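Superoxide reductase (PDB 4D7P) probably reduces superoxide to hydrogen peroxide at a mononuclear iron centre. Local coordinates at residues A[38-41]-A[45-48]. Sequence-based numbering, arbitrary orientation.
With FE (Fe (III) ion), chain B.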
loop_
_atom_site.group_PDB
_atom_site.type_symbol
_atom_site.label_atom_id
_atom_site.label_comp_id
_atom_site.label_asym_id
_atom_site.label_seq_id
_atom_site.Cartn_x
_atom_site.Cartn_y
_atom_site.Cartn_z
ATOM N N VAL A 38 10.974 -19.448 -12.946
ATOM C CA VAL A 38 9.549 -19.512 -13.260
ATOM C C VAL A 38 8.771 -18.366 -12.607
ATOM O O VAL A 38 8.883 -18.132 -11.400
ATOM C CB VAL A 38 8.931 -20.837 -12.802
ATOM C CG1 VAL A 38 7.568 -21.017 -13.441
ATOM C CG2 VAL A 38 9.852 -21.996 -13.143
ATOM N N MET A 39 7.985 -17.647 -13.398
ATOM C CA MET A 39 7.175 -16.574 -12.846
ATOM C C MET A 39 5.951 -17.146 -12.154
ATOM O O MET A 39 5.197 -17.910 -12.755
ATOM C CB MET A 39 6.752 -15.602 -13.935
ATOM C CG MET A 39 6.058 -14.368 -13.390
ATOM S SD MET A 39 7.187 -13.165 -12.627
ATOM C CE MET A 39 8.204 -12.703 -14.030
ATOM N N HIS A 40 5.755 -16.779 -10.892
ATOM C CA HIS A 40 4.583 -17.217 -10.127
ATOM C C HIS A 40 3.295 -16.794 -10.818
ATOM O O HIS A 40 3.276 -15.771 -11.487
ATOM C CB HIS A 40 4.642 -16.634 -8.716
ATOM C CG HIS A 40 3.496 -17.031 -7.836
ATOM N ND1 HIS A 40 2.263 -16.415 -7.892
ATOM C CD2 HIS A 40 3.411 -17.959 -6.851
ATOM C CE1 HIS A 40 1.468 -16.950 -6.982
ATOM N NE2 HIS A 40 2.143 -17.887 -6.336
ATOM N N PRO A 41 2.225 -17.595 -10.686
ATOM C CA PRO A 41 0.937 -17.195 -11.258
ATOM C C PRO A 41 0.437 -15.817 -10.820
ATOM O O PRO A 41 0.790 -15.276 -9.759
ATOM C CB PRO A 41 -0.013 -18.297 -10.771
ATOM C CG PRO A 41 0.860 -19.502 -10.717
ATOM C CD PRO A 41 2.204 -18.997 -10.229
ATOM N N LYS A 45 -7.574 -15.329 -8.256
ATOM C CA LYS A 45 -7.713 -16.263 -7.143
ATOM C C LYS A 45 -6.362 -16.798 -6.651
ATOM O O LYS A 45 -6.283 -17.405 -5.578
ATOM C CB LYS A 45 -8.631 -17.428 -7.533
ATOM C CG LYS A 45 -10.082 -17.022 -7.770
ATOM C CD LYS A 45 -10.932 -18.221 -8.212
ATOM C CE LYS A 45 -12.312 -17.768 -8.636
ATOM N NZ LYS A 45 -13.024 -17.035 -7.544
ATOM N N HIS A 46 -5.298 -16.561 -7.418
ATOM C CA HIS A 46 -3.951 -16.949 -6.984
ATOM C C HIS A 46 -2.938 -15.896 -7.415
ATOM O O HIS A 46 -2.718 -15.678 -8.616
ATOM C CB HIS A 46 -3.552 -18.319 -7.546
ATOM C CG HIS A 46 -2.245 -18.836 -7.008
ATOM N ND1 HIS A 46 -1.505 -19.804 -7.652
ATOM C CD2 HIS A 46 -1.551 -18.513 -5.891
ATOM C CE1 HIS A 46 -0.416 -20.066 -6.947
ATOM N NE2 HIS A 46 -0.415 -19.292 -5.878
ATOM N N TYR A 47 -2.322 -15.242 -6.440
ATOM C CA TYR A 47 -1.486 -14.090 -6.740
ATOM C C TYR A 47 -0.438 -13.836 -5.667
ATOM O O TYR A 47 -0.629 -14.192 -4.505
ATOM C CB TYR A 47 -2.361 -12.849 -6.909
ATOM C CG TYR A 47 -3.290 -12.561 -5.724
ATOM C CD1 TYR A 47 -2.866 -11.760 -4.676
ATOM C CD2 TYR A 47 -4.583 -13.077 -5.670
ATOM C CE1 TYR A 47 -3.692 -11.479 -3.605
ATOM C CE2 TYR A 47 -5.436 -12.796 -4.579
ATOM C CZ TYR A 47 -4.966 -11.988 -3.553
ATOM O OH TYR A 47 -5.760 -11.675 -2.461
ATOM N N ILE A 48 0.681 -13.247 -6.067
ATOM C CA ILE A 48 1.555 -12.615 -5.102
ATOM C C ILE A 48 1.130 -11.157 -5.069
ATOM O O ILE A 48 1.203 -10.437 -6.075
ATOM C CB ILE A 48 3.042 -12.774 -5.448
ATOM C CG1 ILE A 48 3.493 -14.187 -5.066
ATOM C CG2 ILE A 48 3.890 -11.741 -4.703
ATOM C CD1 ILE A 48 4.857 -14.556 -5.638
HETATM FE FE FE B . 1.357 -19.228 -4.742
HETATM O O HOH W 1 0.952 -12.738 -8.885
#
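The iron centre of this superoxide reductase takes two of its histidine ligands, H40 and H46, from a single loop. H40 NE2 binds the iron at 2.2 Å and H46 NE2 at 2.1 Å; the two nitrogens lie close to each other because they share the metal, with no hydrogen bond between them. The H40 ring turns its edge toward the face of H46 in an offset edge-to-face pair, planes at 73°, with H40 CE1 above one face of the H46 ring, offset toward its rim. Each histidine has CG anti to its backbone N (chi1 -179° for H40), which carries each ring from its backbone toward the iron.

The loop joins strand 29-34 to strand 48-57 of the immunoglobulin-like beta-sandwich, and H19, C99 and H102 complete the four-histidine, one-cysteine set known from this family; E17 is also part of the site. At the start of strand 48-57, I48 lays CG1 over the centre of the H40 ring, a CH-pi contact at 3.8 Å, while CD1 reaches H40 CG at 3.6 Å. P41 CD covers the opposite face near the rim, sandwiching the imidazole. The nitrogen of H40 away from the iron is held too: H40 ND1 donates to P41 O at 2.6 Å, meeting a carbonyl lone pair although the oxygen sits 21° out of the ring plane. This bond fixes the ring's rotation and may make NE2 more electron-donating. A water also donates to P41 O and accepts from I48 N (2.9 Å from water oxygen to I48 N), bridging the two backbones, while P41 CB packs obliquely against H46 ND1 at 3.8 Å.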